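Long-range contacts in AP endonuclease, family protein 2 (Mycobacterium smegmatis, PDB 5TNV), which binds magnesium in a xylose isomerase-like TIM barrel and may act as an endonuclease: residues L227-R232 with K254-D259; N280-I285 with L318-S323; K56-V61 with T91-E96; W155-Q160 with E300-D305. All coordinates share one frame; numbering follows the deposited sequence.

Interaction 1: L227-R232 with K254-D259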
# COMPACT_ATOMS: atom_id res chain seq x y z
N LEU A 227 -13.94 -11.12 -7.04
CA LEU A 227 -14.91 -11.32 -5.98
C LEU A 227 -14.54 -10.61 -4.71
O LEU A 227 -15.42 -10.03 -4.01
CB LEU A 227 -15.15 -12.81 -5.72
CG LEU A 227 -15.58 -13.64 -6.95
CD1 LEU A 227 -15.90 -15.05 -6.52
CD2 LEU A 227 -16.72 -12.99 -7.71
N VAL A 228 -13.26 -10.64 -4.29
CA VAL A 228 -12.82 -10.05 -3.03
C VAL A 228 -13.10 -8.56 -2.98
O VAL A 228 -13.34 -7.99 -1.90
CB VAL A 228 -11.33 -10.38 -2.82
CG1 VAL A 228 -10.68 -9.57 -1.72
CG2 VAL A 228 -11.12 -11.88 -2.61
N ARG A 229 -13.09 -7.87 -4.13
CA ARG A 229 -13.32 -6.42 -4.17
C ARG A 229 -14.76 -6.07 -3.91
O ARG A 229 -15.05 -4.87 -3.68
CB ARG A 229 -12.90 -5.89 -5.54
CG ARG A 229 -13.81 -6.32 -6.71
CD ARG A 229 -13.10 -6.20 -8.02
NE ARG A 229 -13.91 -6.68 -9.13
CZ ARG A 229 -13.47 -6.74 -10.38
NH1 ARG A 229 -12.28 -6.25 -10.70
NH2 ARG A 229 -14.26 -7.28 -11.31
N LEU A 230 -15.71 -7.00 -3.99
CA LEU A 230 -17.12 -6.65 -4.04
C LEU A 230 -17.67 -6.29 -2.66
O LEU A 230 -17.32 -6.87 -1.63
CB LEU A 230 -17.92 -7.82 -4.59
CG LEU A 230 -17.54 -8.24 -6.01
CD1 LEU A 230 -18.29 -9.51 -6.40
CD2 LEU A 230 -17.79 -7.13 -7.00
N HIS A 231 -18.62 -5.34 -2.66
CA HIS A 231 -19.28 -4.90 -1.44
C HIS A 231 -20.47 -5.78 -1.11
O HIS A 231 -21.63 -5.32 -1.06
CB HIS A 231 -19.64 -3.41 -1.57
CG HIS A 231 -18.50 -2.51 -1.81
ND1 HIS A 231 -18.56 -1.17 -1.41
CD2 HIS A 231 -17.29 -2.65 -2.39
CE1 HIS A 231 -17.44 -0.56 -1.75
NE2 HIS A 231 -16.66 -1.44 -2.35
N ARG A 232 -20.19 -7.06 -0.89
CA ARG A 232 -21.20 -8.07 -0.64
C ARG A 232 -20.53 -9.13 0.22
O ARG A 232 -19.29 -9.25 0.20
CB ARG A 232 -21.77 -8.68 -1.93
CG ARG A 232 -20.83 -9.57 -2.64
CD ARG A 232 -21.40 -10.29 -3.84
NE ARG A 232 -21.68 -9.42 -4.97
CZ ARG A 232 -21.95 -9.99 -6.14
NH1 ARG A 232 -22.03 -11.29 -6.40
NH2 ARG A 232 -22.18 -9.17 -7.16
N LYS A 254 -4.58 -11.01 -8.82
CA LYS A 254 -4.60 -9.62 -8.33
C LYS A 254 -5.18 -9.61 -6.93
O LYS A 254 -5.84 -10.55 -6.47
CB LYS A 254 -5.36 -8.69 -9.28
CG LYS A 254 -6.83 -8.99 -9.48
CD LYS A 254 -7.53 -7.90 -10.26
CE LYS A 254 -8.99 -8.20 -10.64
NZ LYS A 254 -9.06 -9.24 -11.70
N ASN A 255 -4.98 -8.47 -6.24
CA ASN A 255 -5.40 -8.33 -4.86
C ASN A 255 -6.06 -6.97 -4.60
O ASN A 255 -5.89 -6.00 -5.35
CB ASN A 255 -4.23 -8.57 -3.90
CG ASN A 255 -4.57 -9.24 -2.58
OD1 ASN A 255 -5.77 -9.43 -2.25
ND2 ASN A 255 -3.57 -9.60 -1.82
N TYR A 256 -6.77 -6.92 -3.49
CA TYR A 256 -7.48 -5.76 -3.00
C TYR A 256 -7.43 -5.75 -1.49
O TYR A 256 -7.54 -6.85 -0.90
CB TYR A 256 -8.98 -5.78 -3.36
CG TYR A 256 -9.24 -5.72 -4.83
CD1 TYR A 256 -9.16 -6.84 -5.64
CD2 TYR A 256 -9.57 -4.51 -5.45
CE1 TYR A 256 -9.39 -6.79 -6.99
CE2 TYR A 256 -9.81 -4.43 -6.81
CZ TYR A 256 -9.71 -5.59 -7.61
OH TYR A 256 -9.97 -5.57 -8.95
N SER A 257 -7.29 -4.60 -0.82
CA SER A 257 -7.73 -4.56 0.57
C SER A 257 -9.23 -4.88 0.59
O SER A 257 -9.95 -4.62 -0.38
CB SER A 257 -7.47 -3.20 1.19
OG SER A 257 -8.16 -2.19 0.48
N ARG A 258 -9.69 -5.38 1.74
CA ARG A 258 -11.12 -5.66 1.93
C ARG A 258 -11.45 -5.28 3.37
O ARG A 258 -10.70 -5.67 4.29
CB ARG A 258 -11.44 -7.12 1.68
CG ARG A 258 -12.89 -7.53 1.90
CD ARG A 258 -13.16 -8.96 1.48
NE ARG A 258 -14.51 -9.40 1.78
CZ ARG A 258 -15.61 -9.05 1.09
NH1 ARG A 258 -15.51 -8.31 0.00
NH2 ARG A 258 -16.78 -9.46 1.54
N ASP A 259 -12.50 -4.55 3.60
CA ASP A 259 -12.88 -4.17 4.94
C ASP A 259 -14.41 -4.08 5.02
O ASP A 259 -15.13 -3.95 4.02
CB ASP A 259 -12.29 -2.83 5.39
CG ASP A 259 -12.16 -2.71 6.92
OD1 ASP A 259 -11.95 -3.76 7.55
OD2 ASP A 259 -12.26 -1.59 7.44
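The phenol ring of Tyr256 carries CB of Arg229 over the centre of one face, a CH-pi contact in which CB stands 3.5 Å from the ring centroid and 7° off its normal, while CE of Lys254 meets the ring at its edge. The Arg229 guanidinium, turned 78° from that ring, receives the hydroxyl at its own edge, where NH1 donates to Tyr256 OH over 3.0 Å. Arginine and tyrosine thus run side by side in the same direction; CG of Arg229 sits between its backbone N and carbonyl carbon (chi1 70°), and the chain then extends along the phenol. A salt bridge to Glu196 through NH2 also holds this arginine.

The second guanidinium, that of Arg258, is edged by carbonyl oxygens. Its NH1 reaches Leu230 O at 2.8 Å, in the carbonyl plane, and Val228 O at 2.9 Å from above that carbonyl's plane; NH2 takes Arg232 O at 2.9 Å. Three bonds from one side chain thus bind carbonyls of Val228 and of the loop that follows, and probably help to hold its course.

Lys254 NZ forms salt bridges with Asp223, a magnesium ligand, and Glu300, placing the contact beside the metal site. The bonds of Arg258 and the Arg229-Tyr256 pair lay the loop following helix 225-228 across strand 251-261, which pairs antiparallel with strand 266-272.

Interaction 2: N280-I285 with L318-S323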
# COMPACT_ATOMS: atom_id res chain seq x y z
N ASN A 280 -3.79 -13.73 1.14
CA ASN A 280 -2.40 -14.08 1.39
C ASN A 280 -1.89 -14.91 0.22
O ASN A 280 -2.07 -16.14 0.20
CB ASN A 280 -2.24 -14.82 2.71
CG ASN A 280 -0.76 -15.07 3.01
OD1 ASN A 280 0.10 -15.09 2.13
ND2 ASN A 280 -0.44 -15.31 4.29
N TYR A 281 -1.31 -14.25 -0.79
CA TYR A 281 -0.91 -14.99 -1.98
C TYR A 281 0.36 -15.81 -1.76
O TYR A 281 0.64 -16.70 -2.61
CB TYR A 281 -0.77 -14.06 -3.18
CG TYR A 281 -2.11 -13.80 -3.86
CD1 TYR A 281 -2.73 -14.82 -4.59
CD2 TYR A 281 -2.76 -12.59 -3.79
CE1 TYR A 281 -3.92 -14.63 -5.23
CE2 TYR A 281 -3.98 -12.38 -4.43
CZ TYR A 281 -4.55 -13.39 -5.15
OH TYR A 281 -5.76 -13.24 -5.82
N ARG A 282 1.13 -15.59 -0.69
CA ARG A 282 2.23 -16.51 -0.38
C ARG A 282 1.63 -17.88 -0.05
O ARG A 282 2.01 -18.92 -0.58
CB ARG A 282 3.10 -15.93 0.73
CG ARG A 282 4.34 -16.77 1.03
CD ARG A 282 5.21 -16.13 2.15
NE ARG A 282 5.50 -14.77 1.82
CZ ARG A 282 6.38 -14.37 0.92
NH1 ARG A 282 7.30 -15.18 0.45
NH2 ARG A 282 6.36 -13.11 0.54
N GLN A 283 0.66 -17.89 0.88
CA GLN A 283 -0.02 -19.12 1.24
C GLN A 283 -0.77 -19.69 0.05
O GLN A 283 -0.75 -20.91 -0.18
CB GLN A 283 -0.97 -18.87 2.39
CG GLN A 283 -0.36 -18.61 3.73
CD GLN A 283 -1.38 -18.23 4.81
OE1 GLN A 283 -2.59 -18.02 4.52
NE2 GLN A 283 -0.93 -18.12 6.02
N ILE A 284 -1.47 -18.86 -0.71
CA ILE A 284 -2.34 -19.37 -1.78
C ILE A 284 -1.52 -19.87 -2.98
O ILE A 284 -1.89 -20.91 -3.55
CB ILE A 284 -3.42 -18.33 -2.13
CG1 ILE A 284 -4.37 -18.11 -0.96
CG2 ILE A 284 -4.13 -18.69 -3.42
CD1 ILE A 284 -5.08 -19.30 -0.46
N ILE A 285 -0.46 -19.20 -3.37
CA ILE A 285 0.39 -19.75 -4.44
C ILE A 285 0.98 -21.07 -3.99
O ILE A 285 1.02 -22.03 -4.75
CB ILE A 285 1.45 -18.75 -4.90
CG1 ILE A 285 0.82 -17.56 -5.62
CG2 ILE A 285 2.51 -19.41 -5.77
CD1 ILE A 285 1.75 -16.38 -5.77
N LEU A 318 7.64 -14.27 -8.51
CA LEU A 318 8.91 -14.94 -8.75
C LEU A 318 9.57 -15.28 -7.41
O LEU A 318 10.11 -16.38 -7.29
CB LEU A 318 9.74 -14.05 -9.66
CG LEU A 318 11.17 -14.52 -9.92
CD1 LEU A 318 11.15 -15.84 -10.67
CD2 LEU A 318 11.95 -13.42 -10.64
N GLN A 319 9.55 -14.42 -6.41
CA GLN A 319 10.16 -14.76 -5.12
C GLN A 319 9.39 -15.90 -4.49
O GLN A 319 10.03 -16.80 -3.87
CB GLN A 319 10.27 -13.53 -4.23
CG GLN A 319 11.08 -13.78 -2.96
CD GLN A 319 10.39 -14.50 -1.80
OE1 GLN A 319 9.17 -14.39 -1.61
NE2 GLN A 319 11.15 -15.27 -1.06
N VAL A 320 8.08 -15.86 -4.45
CA VAL A 320 7.29 -16.90 -3.81
C VAL A 320 7.61 -18.25 -4.47
O VAL A 320 7.83 -19.25 -3.78
CB VAL A 320 5.78 -16.56 -3.87
CG1 VAL A 320 4.93 -17.74 -3.41
CG2 VAL A 320 5.46 -15.34 -3.01
N LEU A 321 7.60 -18.27 -5.79
CA LEU A 321 7.88 -19.50 -6.55
C LEU A 321 9.29 -19.99 -6.29
O LEU A 321 9.53 -21.19 -6.14
CB LEU A 321 7.70 -19.30 -8.06
CG LEU A 321 6.29 -19.05 -8.57
CD1 LEU A 321 6.31 -18.77 -10.06
CD2 LEU A 321 5.33 -20.22 -8.26
N THR A 322 10.24 -19.06 -6.25
CA THR A 322 11.65 -19.46 -6.06
C THR A 322 11.78 -20.20 -4.74
O THR A 322 12.38 -21.28 -4.66
CB THR A 322 12.58 -18.26 -6.11
OG1 THR A 322 12.53 -17.68 -7.42
CG2 THR A 322 14.03 -18.60 -5.77
N SER A 323 11.22 -19.64 -3.68
CA SER A 323 11.26 -20.28 -2.37
C SER A 323 10.53 -21.64 -2.37
O SER A 323 11.02 -22.62 -1.84
CB SER A 323 10.68 -19.36 -1.32
OG SER A 323 10.60 -20.03 -0.07
O HOH W 1 7.50 -12.42 -2.31
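Arg282 and Gln319 meet at the polar margin of a helix-helix packing in the outer layer of this TIM barrel, where helix 281-290 crosses helix 306-325. The axes of the two short segments pass 10.1 Å apart at -50°. Close packing centres on Ile285 and Val320: CG2 of Ile285 touches CG1 of Val320 at 3.8 Å and, by reaching across at about a right angle, also CD2 of Leu321 at 3.8 Å. With Ile285 CG2 anti to the backbone N (CG1 at chi1 -68°), the methyl branch faces the partner helix. The other Val320 methyl, CG2, lies over one face of the Arg282 guanidinium, 3.9 Å from NH1, so the valine serves both the apolar and the polar part.

Beyond Val320 the contact becomes sparser and wetter. A water accepts from Arg282 NH2 and donates to Gln319 OE1, bridging the same two side chains that bond directly. The arginine is shared with another chain as well, for its NH2 forms a salt bridge with Asp305 of the second subunit; the helix pair therefore contributes to the oligomer interface.

At its start, helix 281-290 is capped by Asn280, whose OD1 accepts from Gln283 N at 3.1 Å and, weakly, from Arg282 N. The direct link between the helices is nearly straight: Arg282 NH1 donates to Gln319 OE1 over 2.9 Å at 175°, on a lone pair in the amide carbonyl plane.

Interaction 3: K56-V61 with T91-E96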
# COMPACT_ATOMS: atom_id res chain seq x y z
N LYS A 56 6.63 0.87 -28.75
CA LYS A 56 6.85 1.74 -27.61
C LYS A 56 5.99 1.34 -26.42
O LYS A 56 6.40 1.54 -25.27
CB LYS A 56 6.68 3.19 -28.01
CG LYS A 56 7.85 3.72 -28.86
CD LYS A 56 8.13 5.22 -28.68
CE LYS A 56 9.02 5.79 -29.77
NZ LYS A 56 8.45 7.01 -30.41
N GLN A 57 4.79 0.82 -26.66
CA GLN A 57 3.95 0.31 -25.55
C GLN A 57 4.58 -0.95 -24.97
O GLN A 57 4.74 -1.04 -23.74
CB GLN A 57 2.53 0.05 -26.07
CG GLN A 57 1.82 1.30 -26.49
CD GLN A 57 0.47 1.00 -27.12
OE1 GLN A 57 0.35 0.12 -27.98
NE2 GLN A 57 -0.56 1.72 -26.66
N LEU A 58 4.96 -1.88 -25.82
CA LEU A 58 5.63 -3.11 -25.40
C LEU A 58 6.91 -2.78 -24.60
O LEU A 58 7.23 -3.42 -23.61
CB LEU A 58 5.94 -3.95 -26.60
CG LEU A 58 4.74 -4.63 -27.25
CD1 LEU A 58 5.08 -5.06 -28.67
CD2 LEU A 58 4.25 -5.82 -26.39
N ARG A 59 7.64 -1.77 -25.06
CA ARG A 59 8.91 -1.39 -24.41
C ARG A 59 8.68 -1.01 -22.95
O ARG A 59 9.52 -1.31 -22.10
CB ARG A 59 9.52 -0.23 -25.16
CG ARG A 59 10.96 0.08 -24.79
CD ARG A 59 11.56 1.13 -25.71
NE ARG A 59 11.56 0.62 -27.10
CZ ARG A 59 11.56 1.39 -28.18
NH1 ARG A 59 11.63 2.70 -28.09
NH2 ARG A 59 11.54 0.82 -29.37
N GLN A 60 7.58 -0.32 -22.65
CA GLN A 60 7.31 0.07 -21.28
C GLN A 60 7.18 -1.16 -20.39
O GLN A 60 7.53 -1.11 -19.19
CB GLN A 60 6.01 0.89 -21.19
CG GLN A 60 6.14 2.26 -21.85
CD GLN A 60 4.87 3.03 -21.65
OE1 GLN A 60 4.46 3.33 -20.52
NE2 GLN A 60 4.19 3.34 -22.73
N VAL A 61 6.60 -2.23 -20.92
CA VAL A 61 6.41 -3.49 -20.21
C VAL A 61 7.75 -4.17 -19.98
O VAL A 61 8.07 -4.60 -18.87
CB VAL A 61 5.41 -4.35 -21.01
CG1 VAL A 61 5.24 -5.68 -20.31
CG2 VAL A 61 4.10 -3.64 -21.18
N THR A 91 7.29 -9.33 -35.21
CA THR A 91 8.62 -8.77 -35.28
C THR A 91 8.85 -7.78 -34.10
O THR A 91 9.87 -7.87 -33.44
CB THR A 91 8.84 -8.05 -36.60
OG1 THR A 91 8.76 -9.07 -37.61
CG2 THR A 91 10.20 -7.43 -36.68
N VAL A 92 7.90 -6.86 -33.87
CA VAL A 92 8.15 -5.90 -32.78
C VAL A 92 8.06 -6.55 -31.42
O VAL A 92 8.82 -6.18 -30.52
CB VAL A 92 7.31 -4.62 -32.86
CG1 VAL A 92 7.64 -3.84 -34.13
CG2 VAL A 92 5.86 -4.86 -32.78
N LEU A 93 7.21 -7.56 -31.25
CA LEU A 93 7.17 -8.31 -30.00
C LEU A 93 8.54 -8.90 -29.67
O LEU A 93 9.05 -8.71 -28.55
CB LEU A 93 6.09 -9.39 -30.16
CG LEU A 93 5.88 -10.30 -28.94
CD1 LEU A 93 5.25 -9.53 -27.79
CD2 LEU A 93 5.06 -11.51 -29.35
N ALA A 94 9.16 -9.56 -30.64
CA ALA A 94 10.50 -10.11 -30.46
C ALA A 94 11.55 -9.03 -30.26
O ALA A 94 12.42 -9.17 -29.39
CB ALA A 94 10.86 -11.02 -31.65
N ASP A 95 11.48 -7.96 -31.07
CA ASP A 95 12.46 -6.89 -30.97
C ASP A 95 12.47 -6.25 -29.59
O ASP A 95 13.52 -5.80 -29.10
CB ASP A 95 12.22 -5.86 -32.02
CG ASP A 95 13.35 -4.90 -32.32
OD1 ASP A 95 14.55 -5.19 -32.08
OD2 ASP A 95 13.05 -3.79 -32.83
N GLU A 96 11.29 -6.17 -28.96
CA GLU A 96 11.16 -5.57 -27.64
C GLU A 96 11.37 -6.55 -26.51
O GLU A 96 11.24 -6.20 -25.33
CB GLU A 96 9.80 -4.85 -27.53
CG GLU A 96 9.68 -3.69 -28.51
CD GLU A 96 10.70 -2.59 -28.43
OE1 GLU A 96 11.21 -2.28 -27.33
OE2 GLU A 96 10.97 -1.98 -29.51
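Arg59, within helix 51-63, and Glu96, the first residue to leave helical geometry after helix 83-95, bring the two backbones closest, with their CA atoms 5.7 Å apart. The Arg59 guanidinium grips the carboxylate side-on: NE donates to Glu96 OE1 and NH2 to Glu96 OE2, each over 2.9 Å, in a two-pronged salt bridge. Both oxygens lie near the guanidinium plane and are met on their syn sides, by donors standing out of the carboxylate plane, the two flat groups being turned 40° against each other. A bend in the glutamate chain (chi2 -59°) brings its carboxylate back to the edge of the guanidinium, where OE1 also comes within 3.4 Å of Arg59 CB.

Beside this charged clasp lies an apolar patch. Leu58 packs CB on Glu96 CB and CD1 on both Val92 CG2 (4.2 Å) and Leu93 CA, while its CD2 meets Leu93 CD1 at 4.1 Å. The salt bridge thus closes the more exposed flank of a leucine-centred seam.

Inward, Leu58 and Leu93 both reach Ile69 on strand 68-70, so these two helices, which precede and follow that strand, pack together against it on the outside of the barrel.

Interaction 4: W155-Q160 with E300-D305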
# COMPACT_ATOMS: atom_id res chain seq x y z
N TRP A 155 -15.82 2.91 -9.11
CA TRP A 155 -15.36 1.65 -9.66
C TRP A 155 -16.57 0.95 -10.30
O TRP A 155 -17.66 0.96 -9.71
CB TRP A 155 -14.79 0.72 -8.65
CG TRP A 155 -13.61 1.17 -7.86
CD1 TRP A 155 -13.57 1.38 -6.50
CD2 TRP A 155 -12.29 1.39 -8.35
NE1 TRP A 155 -12.29 1.75 -6.15
CE2 TRP A 155 -11.49 1.75 -7.27
CE3 TRP A 155 -11.72 1.32 -9.63
CZ2 TRP A 155 -10.12 2.02 -7.43
CZ3 TRP A 155 -10.38 1.59 -9.79
CH2 TRP A 155 -9.60 1.94 -8.67
N PHE A 156 -16.34 0.25 -11.42
CA PHE A 156 -17.50 -0.37 -12.09
C PHE A 156 -18.20 -1.38 -11.20
O PHE A 156 -19.40 -1.61 -11.38
CB PHE A 156 -17.08 -0.99 -13.43
CG PHE A 156 -16.11 -2.16 -13.35
CD1 PHE A 156 -16.56 -3.44 -13.06
CD2 PHE A 156 -14.74 -1.98 -13.62
CE1 PHE A 156 -15.66 -4.51 -13.02
CE2 PHE A 156 -13.86 -3.04 -13.58
CZ PHE A 156 -14.35 -4.30 -13.27
N TRP A 157 -17.46 -2.05 -10.32
CA TRP A 157 -18.02 -3.12 -9.52
C TRP A 157 -18.89 -2.61 -8.38
O TRP A 157 -19.48 -3.43 -7.64
CB TRP A 157 -16.94 -4.05 -8.97
CG TRP A 157 -15.90 -3.37 -8.13
CD1 TRP A 157 -16.00 -2.97 -6.83
CD2 TRP A 157 -14.57 -3.00 -8.56
NE1 TRP A 157 -14.85 -2.38 -6.41
CE2 TRP A 157 -13.94 -2.38 -7.46
CE3 TRP A 157 -13.89 -3.10 -9.77
CZ2 TRP A 157 -12.64 -1.91 -7.54
CZ3 TRP A 157 -12.61 -2.64 -9.85
CH2 TRP A 157 -12.00 -2.04 -8.73
N LEU A 158 -19.03 -1.30 -8.21
CA LEU A 158 -19.88 -0.76 -7.15
C LEU A 158 -21.35 -0.91 -7.44
O LEU A 158 -22.14 -0.78 -6.50
CB LEU A 158 -19.52 0.70 -6.88
CG LEU A 158 -18.12 0.94 -6.37
CD1 LEU A 158 -17.89 2.44 -6.13
CD2 LEU A 158 -17.80 0.16 -5.08
N VAL A 159 -21.74 -1.18 -8.69
CA VAL A 159 -23.15 -1.44 -9.01
C VAL A 159 -23.14 -2.69 -9.91
O VAL A 159 -22.20 -2.94 -10.67
CB VAL A 159 -23.92 -0.29 -9.62
CG1 VAL A 159 -23.95 0.99 -8.79
CG2 VAL A 159 -23.36 -0.01 -10.99
N GLN A 160 -24.19 -3.44 -9.83
CA GLN A 160 -24.37 -4.62 -10.68
C GLN A 160 -24.60 -4.19 -12.11
O GLN A 160 -25.33 -3.23 -12.36
CB GLN A 160 -25.58 -5.42 -10.16
CG GLN A 160 -25.71 -6.78 -10.77
CD GLN A 160 -26.84 -7.56 -10.15
OE1 GLN A 160 -26.58 -8.44 -9.31
NE2 GLN A 160 -28.05 -7.20 -10.50
N GLU A 300 -2.88 -8.87 -13.84
CA GLU A 300 -3.93 -7.92 -14.14
C GLU A 300 -4.04 -6.94 -12.97
O GLU A 300 -3.85 -7.38 -11.87
CB GLU A 300 -5.33 -8.56 -14.37
CG GLU A 300 -6.22 -7.83 -15.38
CD GLU A 300 -7.37 -7.05 -14.78
OE1 GLU A 300 -8.12 -7.51 -13.86
OE2 GLU A 300 -7.59 -5.91 -15.35
N HIS A 301 -4.46 -5.71 -13.18
CA HIS A 301 -4.71 -4.79 -12.05
C HIS A 301 -5.52 -3.64 -12.57
O HIS A 301 -4.89 -2.61 -12.96
CB HIS A 301 -3.40 -4.32 -11.48
CG HIS A 301 -3.49 -3.61 -10.17
ND1 HIS A 301 -3.59 -4.25 -8.96
CD2 HIS A 301 -3.47 -2.27 -9.90
CE1 HIS A 301 -3.62 -3.36 -8.03
NE2 HIS A 301 -3.54 -2.12 -8.55
N TYR A 302 -6.79 -3.68 -12.47
CA TYR A 302 -7.68 -2.58 -12.90
C TYR A 302 -7.50 -1.40 -11.97
O TYR A 302 -7.56 -1.53 -10.75
CB TYR A 302 -9.11 -3.06 -12.93
CG TYR A 302 -10.03 -2.00 -13.50
CD1 TYR A 302 -10.64 -1.05 -12.68
CD2 TYR A 302 -10.32 -1.92 -14.85
CE1 TYR A 302 -11.47 -0.09 -13.17
CE2 TYR A 302 -11.17 -0.94 -15.36
CZ TYR A 302 -11.74 -0.01 -14.52
OH TYR A 302 -12.58 0.95 -14.97
N GLY A 303 -7.35 -0.22 -12.53
CA GLY A 303 -7.23 1.00 -11.77
C GLY A 303 -5.83 1.22 -11.26
O GLY A 303 -4.91 0.44 -11.44
N SER A 304 -5.67 2.39 -10.61
CA SER A 304 -4.40 2.79 -10.05
C SER A 304 -3.33 2.77 -11.14
O SER A 304 -3.63 2.96 -12.32
CB SER A 304 -4.11 1.90 -8.83
OG SER A 304 -2.94 2.29 -8.12
N ASP A 305 -2.06 2.57 -10.78
CA ASP A 305 -1.01 2.41 -11.81
C ASP A 305 -0.99 0.93 -12.17
O ASP A 305 -0.23 0.13 -11.61
CB ASP A 305 0.34 2.89 -11.34
CG ASP A 305 1.43 2.68 -12.35
OD1 ASP A 305 1.20 2.17 -13.48
OD2 ASP A 305 2.60 3.03 -12.02
O HOH W 2 -14.40 1.68 -13.06
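A water molecule held between the hydroxyl of Tyr302 and the backbone of Phe156 provides the shortest polar link here: it lies 2.7 Å from Tyr302 OH and accepts a weak bond from Phe156 N at 2.9 Å. The direct contacts are aromatic. Phe156 presents its edge to the face of Tyr302 in a T-shaped pair, with centroids 4.9 Å apart and planes at 84°; its CE2 stands over the centre of the tyrosine ring. The Phe156 CG lies between the backbone N and the carbonyl carbon (chi1 65°), and this turns the ring toward Tyr302.

Two tryptophans complete the cluster. Edge meets edge where Trp155 CE3 comes 3.8 Å from Tyr302 CE1, and Trp157 CZ3 approaches Tyr302 CD1 obliquely at 3.8 Å. Trp157 itself packs between its neighbours, placing CE3 over the face of Phe156 and CZ2 over that of Trp155.

In the TIM barrel the cluster joins two loops: one between helices 148-152 and 169-185, the other between strand 297-299 and helix 306-325. It lies near the metal centre, the nearest atom of the Tyr302 side chain being about 8 Å from the bound magnesium. Ser304 OG reaches across to Gly277 O of the third subunit, while Trp155 makes an edge-to-face pair with Tyr278 of that same subunit.

Gly303 brings its CA to the indole edge, 3.8 Å from Trp155 CZ3, with Ser304 N also lying at that edge.

From the N terminus, interaction 3 comes first, closing a loop around strand 68-70 and joining the helices before and after it. Interaction 4 opens next and spans the longest stretch, bringing 155-160 to 300-305 across much of the barrel. Interaction 1 opens and closes entirely within that span. The two touch through the Lys254-Glu300 salt bridge near the metal site and through packing of Arg229 on Phe156 and Trp157. Interaction 2 begins before interaction 4 closes and ends after it, so these cross; it ties helix 281-290 to the C-terminal helix and meets interaction 1 through Tyr281 OH and Lys254 O. Interaction 3 touches none of the others.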